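Local coordinates for Blr6230 protein (Bradyrhizobium diazoefficiens USDA 110, PDB 5NGG) that probably hydrolyses beta-lactam antibiotics as a zinc-dependent subclass B3 metallo-beta-lactamase, at residues S183-V188 with D194-F199; G65-D70 with T167-H172. All coordinates share one frame; numbering follows the deposited sequence. Where two conformers were deposited one is given.

Contact 1: S183-V188 with D194-F199; sequences SWEMTV and DREVLF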
ATOM      1  N   SER A 183       2.959   7.373   0.794  1.00  7.73           N
ATOM      2  CA  SER A 183       1.593   7.438   1.292  1.00  7.55           C
ATOM      3  C   SER A 183       0.836   8.504   0.514  1.00  7.99           C
ATOM      4  O   SER A 183       1.337   9.598   0.305  1.00 11.07           O
ATOM      5  CB  SER A 183       1.590   7.762   2.786  1.00  8.57           C
ATOM      6  OG  SER A 183       2.235   6.724   3.531  1.00  9.00           O
ATOM      7  N   TRP A 184      -0.367   8.167   0.054  1.00  7.28           N
ATOM      8  CA  TRP A 184      -1.101   9.035  -0.866  1.00  7.66           C
ATOM      9  C   TRP A 184      -2.325   9.654  -0.183  1.00  7.95           C
ATOM     10  O   TRP A 184      -3.151   8.934   0.369  1.00  8.31           O
ATOM     11  CB  TRP A 184      -1.567   8.203  -2.058  1.00  8.01           C
ATOM     12  CG  TRP A 184      -0.476   7.709  -2.951  1.00  8.14           C
ATOM     13  CD1 TRP A 184       0.128   6.482  -2.941  1.00  8.58           C
ATOM     14  CD2 TRP A 184       0.159   8.456  -3.979  1.00  8.80           C
ATOM     15  NE1 TRP A 184       1.075   6.417  -3.912  1.00  9.09           N
ATOM     16  CE2 TRP A 184       1.115   7.614  -4.578  1.00  8.51           C
ATOM     17  CE3 TRP A 184      -0.003   9.755  -4.478  1.00  9.36           C
ATOM     18  CZ2 TRP A 184       1.889   8.026  -5.669  1.00  9.84           C
ATOM     19  CZ3 TRP A 184       0.768  10.158  -5.521  1.00 10.56           C
ATOM     20  CH2 TRP A 184       1.693   9.295  -6.129  1.00 10.37           C
ATOM     21  N   GLU A 185      -2.421  10.980  -0.236  1.00  8.59           N
ATOM     22  CA  GLU A 185      -3.523  11.703   0.397  1.00  9.02           C
ATOM     23  C   GLU A 185      -4.531  12.184  -0.645  1.00  8.80           C
ATOM     24  O   GLU A 185      -4.163  12.679  -1.710  1.00 10.00           O
ATOM     25  CB  GLU A 185      -2.964  12.895   1.156  1.00  9.73           C
ATOM     26  CG  GLU A 185      -4.000  13.717   1.890  1.00 13.71           C
ATOM     27  CD  GLU A 185      -3.408  14.892   2.651  1.00 17.19           C
ATOM     28  OE1 GLU A 185      -2.174  15.155   2.553  1.00 24.69           O
ATOM     29  OE2 GLU A 185      -4.217  15.577   3.333  1.00 20.48           O
ATOM     30  N   MET A 186      -5.813  12.057  -0.326  1.00  8.59           N
ATOM     31  CA  MET A 186      -6.865  12.623  -1.189  0.70 10.19           C
ATOM     32  C   MET A 186      -8.081  12.980  -0.375  1.00  9.37           C
ATOM     33  O   MET A 186      -8.288  12.473   0.717  1.00 11.45           O
ATOM     34  CB  MET A 186      -7.264  11.712  -2.346  0.70 10.58           C
ATOM     35  CG  MET A 186      -7.927  10.413  -1.939  0.70 10.57           C
ATOM     36  SD  MET A 186      -8.536   9.455  -3.351  0.70 10.95           S
ATOM     37  CE  MET A 186     -10.034  10.357  -3.733  0.70 11.23           C
ATOM     38  N   THR A 187      -8.867  13.900  -0.924  1.00 10.00           N
ATOM     39  CA  THR A 187     -10.088  14.340  -0.287  1.00  9.48           C
ATOM     40  C   THR A 187     -11.284  13.590  -0.893  1.00 10.20           C
ATOM     41  O   THR A 187     -11.389  13.414  -2.125  1.00 11.13           O
ATOM     42  CB  THR A 187     -10.294  15.837  -0.542  1.00 11.59           C
ATOM     43  OG1 THR A 187      -9.121  16.519  -0.110  1.00 13.24           O
ATOM     44  CG2 THR A 187     -11.517  16.390   0.176  1.00 11.88           C
ATOM     45  N   VAL A 188     -12.202  13.206  -0.008  1.00  9.95           N
ATOM     46  CA  VAL A 188     -13.501  12.630  -0.397  1.00 10.19           C
ATOM     47  C   VAL A 188     -14.606  13.419   0.278  1.00 10.50           C
ATOM     48  O   VAL A 188     -14.340  14.228   1.186  1.00 11.42           O
ATOM     49  CB  VAL A 188     -13.625  11.112  -0.033  1.00 10.39           C
ATOM     50  CG1 VAL A 188     -12.577  10.302  -0.785  1.00 10.69           C
ATOM     51  CG2 VAL A 188     -13.531  10.884   1.469  1.00 10.61           C
ATOM     52  N   ASP A 194     -15.938  17.607   3.526  1.00 12.05           N
ATOM     53  CA  ASP A 194     -14.678  17.001   3.128  1.00 11.70           C
ATOM     54  C   ASP A 194     -14.139  16.089   4.223  1.00 10.98           C
ATOM     55  O   ASP A 194     -14.177  16.429   5.400  1.00 12.53           O
ATOM     56  CB  ASP A 194     -13.620  18.092   2.891  1.00 12.84           C
ATOM     57  CG  ASP A 194     -13.806  18.882   1.604  0.80 14.33           C
ATOM     58  OD1 ASP A 194     -14.708  18.597   0.791  0.80 14.79           O
ATOM     59  OD2 ASP A 194     -12.978  19.809   1.427  0.80 15.32           O
ATOM     60  N   ARG A 195     -13.544  14.978   3.804  1.00 10.16           N
ATOM     61  CA  ARG A 195     -12.753  14.127   4.685  1.00 10.43           C
ATOM     62  C   ARG A 195     -11.461  13.761   3.969  1.00  9.35           C
ATOM     63  O   ARG A 195     -11.454  13.484   2.765  1.00 10.31           O
ATOM     64  CB  ARG A 195     -13.526  12.857   5.030  1.00  9.62           C
ATOM     65  CG  ARG A 195     -14.762  13.080   5.882  1.00 10.81           C
ATOM     66  CD  ARG A 195     -14.372  13.452   7.293  1.00 12.63           C
ATOM     67  NE  ARG A 195     -15.504  13.636   8.179  1.00 13.93           N
ATOM     68  CZ  ARG A 195     -15.398  13.767   9.499  1.00 13.95           C
ATOM     69  NH1 ARG A 195     -14.216  13.729  10.098  1.00 15.75           N
ATOM     70  NH2 ARG A 195     -16.490  13.914  10.226  1.00 16.45           N
ATOM     71  N   GLU A 196     -10.352  13.790   4.712  1.00  9.47           N
ATOM     72  CA  GLU A 196      -9.025  13.521   4.145  1.00  9.98           C
ATOM     73  C   GLU A 196      -8.673  12.049   4.360  1.00  8.84           C
ATOM     74  O   GLU A 196      -8.690  11.539   5.491  1.00  9.88           O
ATOM     75  CB  GLU A 196      -7.993  14.452   4.768  1.00 11.27           C
ATOM     76  CG  GLU A 196      -8.450  15.924   4.807  1.00 13.93           C
ATOM     77  CD  GLU A 196      -9.051  16.491   3.506  1.00 14.68           C
ATOM     78  OE1 GLU A 196      -8.559  16.127   2.422  1.00 15.64           O
ATOM     79  OE2 GLU A 196     -10.010  17.322   3.552  1.00 18.98           O
ATOM     80  N   VAL A 197      -8.306  11.391   3.271  1.00  8.77           N
ATOM     81  CA  VAL A 197      -7.948   9.967   3.242  1.00  8.26           C
ATOM     82  C   VAL A 197      -6.435   9.844   3.072  1.00  8.30           C
ATOM     83  O   VAL A 197      -5.861  10.571   2.253  1.00  9.19           O
ATOM     84  CB  VAL A 197      -8.657   9.271   2.067  1.00  8.94           C
ATOM     85  CG1 VAL A 197      -8.271   7.792   1.989  1.00  8.78           C
ATOM     86  CG2 VAL A 197     -10.170   9.439   2.136  1.00 10.00           C
ATOM     87  N   LEU A 198      -5.814   8.924   3.813  1.00  7.98           N
ATOM     88  CA  LEU A 198      -4.430   8.543   3.538  1.00  7.93           C
ATOM     89  C   LEU A 198      -4.373   7.082   3.210  1.00  7.70           C
ATOM     90  O   LEU A 198      -4.697   6.236   4.046  1.00  8.19           O
ATOM     91  CB  LEU A 198      -3.500   8.848   4.710  1.00  9.01           C
ATOM     92  CG  LEU A 198      -2.000   8.754   4.400  1.00  8.73           C
ATOM     93  CD1 LEU A 198      -1.566   9.899   3.507  1.00  9.59           C
ATOM     94  CD2 LEU A 198      -1.174   8.687   5.665  1.00 10.46           C
ATOM     95  N   PHE A 199      -3.865   6.763   2.006  1.00  7.34           N
ATOM     96  CA  PHE A 199      -3.420   5.405   1.695  1.00  7.14           C
ATOM     97  C   PHE A 199      -1.991   5.314   2.260  1.00  7.38           C
ATOM     98  O   PHE A 199      -1.015   5.670   1.595  1.00  8.37           O
ATOM     99  CB  PHE A 199      -3.427   5.169   0.190  1.00  7.91           C
ATOM    100  CG  PHE A 199      -4.785   5.285  -0.454  1.00  7.60           C
ATOM    101  CD1 PHE A 199      -5.267   6.506  -0.939  1.00  8.57           C
ATOM    102  CD2 PHE A 199      -5.577   4.162  -0.637  1.00  7.93           C
ATOM    103  CE1 PHE A 199      -6.495   6.578  -1.576  1.00  8.96           C
ATOM    104  CE2 PHE A 199      -6.805   4.238  -1.248  1.00  8.53           C
ATOM    105  CZ  PHE A 199      -7.264   5.453  -1.710  1.00  8.67           C
TER
HETATM  106  O   HOH W   1      -6.026  16.802   1.954  1.00 23.54           O
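Glu196 and Thr187 face each other in a non-hydrogen-bonded pair of the antiparallel beta hairpin formed by 183-188 and 194-199, and the glutamate makes the side-chain polar contacts between the strands. Trp184-Phe199, Met186-Val197 and Val188-Arg195 each exchange two backbone hydrogen bonds. Glu196 CB lies 4.2 Å from Glu185 OE2. A turn about CB-CG (chi2 -47°) then brings the carboxylate in beside Thr187, with CD near Thr187 OG1. At the tip, OE1 accepts a 2.6 Å hydrogen bond from Thr187 OG1 through its syn lone pair, while OE2 rests against Thr187 CG2. A water donates both to OE1 and to Glu185 OE2 and probably eases repulsion between the carboxylates, 4.5 Å apart from Glu196 OE1 to Glu185 OE2. Glu185 reaches the water with an extended chain, and its OE1 accepts a hydrogen bond from His172 NE2, a second-shell link to a zinc ligand.

The other face is largely apolar, though the end of Arg195 leads away to a salt bridge with Asp236. Val188 CG2 meets Val197 CG2 at 3.7 Å, and in one of its two conformers Met186 brings SD to the edge of the Phe199 ring, 3.9 Å from CE1, a Met-aromatic contact. Ile47 of strand 47-49 covers Met186, Val188, Val197 and Phe199 on this side. In the sheet, strand 167-173 flanks 183-188 and strand 237-239 flanks 194-199.

Contact 2: G65-D70 with T167-H172; sequences GLILMD and TTLTAH. With ZN (zinc ion), chain E.
Ile67 of 65-70 packs on Leu169 and, more loosely, Thr167 of 167-172, while Met69 meets Leu169, across the interior of the alpha-beta/beta-alpha sandwich, the fold of the metallo-beta-lactamase superfamily. The two strands belong to different sheets that lie face to face: strand 65-69 runs through the mixed seven-stranded sheet and strand 167-173 through the five-stranded one. Their segment axes come no closer than 10.1 Å and make an angle of 23°, a distance that only side chains bridge.

Along 65-70, the first residue to reach the opposite sheet is Ile67. Its CG1 lies beside the backbone N (chi1 -57°), and an extended second torsion sends CD1 out between the sheets. This methyl touches Leu169 CD1 at 3.6 Å and lies at a looser 4.4 Å from Thr167 CG2. The isoleucine and leucine side chains come from opposite sheets, and their two terminal methyls meet nearly end to end.

Met69, two residues on, projects to the same side. Its thioether chain is bent at chi2 and chi3, and the terminal CE comes 4.1 Å from Leu169 CD2. Leu169 thus meets the two residues with different branches, CD1 for Ile67 and CD2 for Met69. Leu98 of the adjacent strand 94-98 also touches Ile67 and Met69, and Trp184 of strand 182-190 touches Met69, continuing the apolar layer beside Leu169.

Beyond the strand, Asp70 turns to Asn99 and Thr100, its carboxylate accepting a hydrogen bond from Asn99 ND2 at OD1 and pairing with Thr100 OG1 at OD2. At the far end of 167-172, a zinc ion also held by Glu158 and Lys229 is bound by His172 ND1 at 2.0 Å.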
ATOM      1  N   GLY A  65     -11.767   8.304 -15.913  1.00 14.80           N
ATOM      2  CA  GLY A  65     -11.308   6.933 -15.839  1.00 15.17           C
ATOM      3  C   GLY A  65     -10.984   6.519 -14.428  1.00 12.48           C
ATOM      4  O   GLY A  65     -11.307   7.202 -13.479  1.00 13.64           O
ATOM      5  N   LEU A  66     -10.335   5.375 -14.314  1.00 12.15           N
ATOM      6  CA  LEU A  66     -10.031   4.760 -13.034  1.00 10.80           C
ATOM      7  C   LEU A  66      -8.569   4.917 -12.682  1.00  9.66           C
ATOM      8  O   LEU A  66      -7.692   4.827 -13.550  1.00 11.04           O
ATOM      9  CB  LEU A  66     -10.379   3.261 -13.027  1.00 10.96           C
ATOM     10  CG  LEU A  66     -11.795   2.988 -13.505  1.00 13.09           C
ATOM     11  CD1 LEU A  66     -12.034   1.482 -13.535  1.00 16.08           C
ATOM     12  CD2 LEU A  66     -12.833   3.737 -12.674  1.00 14.30           C
ATOM     13  N   ILE A  67      -8.328   5.130 -11.384  1.00  8.61           N
ATOM     14  CA  ILE A  67      -6.995   5.008 -10.806  1.00  8.28           C
ATOM     15  C   ILE A  67      -6.969   3.687 -10.037  1.00  7.52           C
ATOM     16  O   ILE A  67      -7.860   3.439  -9.216  1.00  8.69           O
ATOM     17  CB  ILE A  67      -6.661   6.172  -9.843  1.00  8.57           C
ATOM     18  CG1 ILE A  67      -6.787   7.517 -10.569  1.00 10.64           C
ATOM     19  CG2 ILE A  67      -5.275   5.958  -9.211  1.00  9.67           C
ATOM     20  CD1 ILE A  67      -6.657   8.710  -9.642  1.00 12.28           C
ATOM     21  N   LEU A  68      -5.964   2.860 -10.313  1.00  7.08           N
ATOM     22  CA  LEU A  68      -5.753   1.630  -9.553  1.00  6.68           C
ATOM     23  C   LEU A  68      -4.675   1.866  -8.531  1.00  6.29           C
ATOM     24  O   LEU A  68      -3.561   2.281  -8.882  1.00  8.10           O
ATOM     25  CB  LEU A  68      -5.305   0.521 -10.499  1.00  7.63           C
ATOM     26  CG  LEU A  68      -5.061  -0.841  -9.866  1.00  8.22           C
ATOM     27  CD1 LEU A  68      -6.310  -1.458  -9.285  1.00  9.56           C
ATOM     28  CD2 LEU A  68      -4.476  -1.772 -10.898  1.00  9.39           C
ATOM     29  N   MET A  69      -4.998   1.642  -7.251  1.00  6.41           N
ATOM     30  CA  MET A  69      -4.041   1.760  -6.134  1.00  6.16           C
ATOM     31  C   MET A  69      -3.575   0.361  -5.774  1.00  6.10           C
ATOM     32  O   MET A  69      -4.319  -0.407  -5.162  1.00  6.60           O
ATOM     33  CB  MET A  69      -4.695   2.434  -4.933  1.00  7.17           C
ATOM     34  CG  MET A  69      -3.755   2.623  -3.749  1.00  8.85           C
ATOM     35  SD  MET A  69      -2.389   3.781  -3.990  0.90  8.94           S
ATOM     36  CE  MET A  69      -3.286   5.321  -4.097  0.90  8.55           C
ATOM     37  N   ASP A  70      -2.348   0.047  -6.200  1.00  6.17           N
ATOM     38  CA  ASP A  70      -1.653  -1.222  -5.958  1.00  5.93           C
ATOM     39  C   ASP A  70      -2.284  -2.392  -6.725  1.00  6.21           C
ATOM     40  O   ASP A  70      -3.290  -2.263  -7.419  1.00  6.50           O
ATOM     41  CB  ASP A  70      -1.489  -1.508  -4.447  1.00  7.39           C
ATOM     42  CG  ASP A  70      -0.508  -0.574  -3.777  0.90  8.39           C
ATOM     43  OD1 ASP A  70       0.510  -0.170  -4.395  0.90  8.44           O
ATOM     44  OD2 ASP A  70      -0.747  -0.273  -2.577  0.90  9.67           O
ATOM     45  N   THR A 167     -10.047  14.224  -9.887  1.00 15.05           N
ATOM     46  CA  THR A 167      -9.480  13.639  -8.675  1.00 13.59           C
ATOM     47  C   THR A 167      -7.973  13.862  -8.606  1.00 13.10           C
ATOM     48  O   THR A 167      -7.262  13.571  -9.546  1.00 14.45           O
ATOM     49  CB  THR A 167      -9.816  12.140  -8.637  1.00 15.51           C
ATOM     50  OG1 THR A 167     -11.239  11.986  -8.586  1.00 15.73           O
ATOM     51  CG2 THR A 167      -9.227  11.456  -7.437  1.00 16.94           C
ATOM     52  N   THR A 168      -7.515  14.395  -7.483  1.00 12.21           N
ATOM     53  CA  THR A 168      -6.089  14.639  -7.248  1.00 12.47           C
ATOM     54  C   THR A 168      -5.619  13.951  -5.962  1.00 12.17           C
ATOM     55  O   THR A 168      -6.260  14.051  -4.896  1.00 13.97           O
ATOM     56  CB  THR A 168      -5.831  16.146  -7.145  1.00 14.81           C
ATOM     57  OG1 THR A 168      -6.177  16.755  -8.388  1.00 16.48           O
ATOM     58  CG2 THR A 168      -4.363  16.461  -6.842  1.00 16.35           C
ATOM     59  N   LEU A 169      -4.458  13.294  -6.051  1.00 10.86           N
ATOM     60  CA  LEU A 169      -3.798  12.722  -4.884  1.00  9.85           C
ATOM     61  C   LEU A 169      -2.463  13.422  -4.685  1.00 10.78           C
ATOM     62  O   LEU A 169      -1.804  13.823  -5.669  1.00 13.41           O
ATOM     63  CB  LEU A 169      -3.573  11.215  -5.022  1.00 10.59           C
ATOM     64  CG  LEU A 169      -4.853  10.377  -5.150  1.00 10.25           C
ATOM     65  CD1 LEU A 169      -5.197  10.070  -6.611  1.00 12.03           C
ATOM     66  CD2 LEU A 169      -4.752   9.101  -4.354  1.00 10.59           C
ATOM     67  N   THR A 170      -2.055  13.547  -3.419  1.00 10.23           N
ATOM     68  CA  THR A 170      -0.782  14.147  -3.047  1.00 10.85           C
ATOM     69  C   THR A 170       0.129  13.063  -2.463  1.00 10.28           C
ATOM     70  O   THR A 170      -0.272  12.309  -1.567  1.00  9.45           O
ATOM     71  CB  THR A 170      -0.983  15.270  -2.022  1.00 13.55           C
ATOM     72  OG1 THR A 170      -1.831  16.265  -2.595  1.00 15.41           O
ATOM     73  CG2 THR A 170       0.340  15.919  -1.632  1.00 14.74           C
ATOM     74  N   ALA A 171       1.352  12.976  -2.987  1.00  9.08           N
ATOM     75  CA  ALA A 171       2.368  12.047  -2.497  1.00  9.11           C
ATOM     76  C   ALA A 171       2.995  12.550  -1.217  1.00  9.18           C
ATOM     77  O   ALA A 171       3.415  13.713  -1.140  1.00 11.25           O
ATOM     78  CB  ALA A 171       3.439  11.852  -3.560  1.00  9.74           C
ATOM     79  N   HIS A 172       3.155  11.648  -0.257  1.00  9.29           N
ATOM     80  CA  HIS A 172       3.970  11.903   0.927  1.00  9.72           C
ATOM     81  C   HIS A 172       5.067  10.861   1.033  1.00 10.00           C
ATOM     82  O   HIS A 172       4.796   9.666   0.972  1.00 10.73           O
ATOM     83  CB  HIS A 172       3.128  11.857   2.189  1.00 10.00           C
ATOM     84  CG  HIS A 172       2.113  12.932   2.271  1.00 10.95           C
ATOM     85  ND1 HIS A 172       2.381  14.178   2.785  1.00 12.27           N
ATOM     86  CD2 HIS A 172       0.830  12.953   1.863  1.00 12.28           C
ATOM     87  CE1 HIS A 172       1.290  14.918   2.719  1.00 13.77           C
ATOM     88  NE2 HIS A 172       0.333  14.193   2.168  1.00 14.57           N
TER
HETATM   89 ZN    ZN E 303       4.040  14.981   3.663  1.00 12.96          ZN

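In the fold
Contact 2 is buried and wholly apolar, joining the two sheets of the sandwich through side chains alone, whereas contact 1 lies within one sheet, held by backbone hydrogen bonds and only partly buried. The hairpin of contact 1 is two-faced: its largely apolar face looks into the same interior as contact 2, and its polar face carries carboxylates and a bridging water. Strands 167-173 and 182-190 are neighbours in the five-stranded sheet, so the contacts adjoin directly, with Ser183 O 2.8 Å from His172 N, probably a hydrogen bond. Through His172, the strand that contributes Leu169 to the core also reaches a zinc ion.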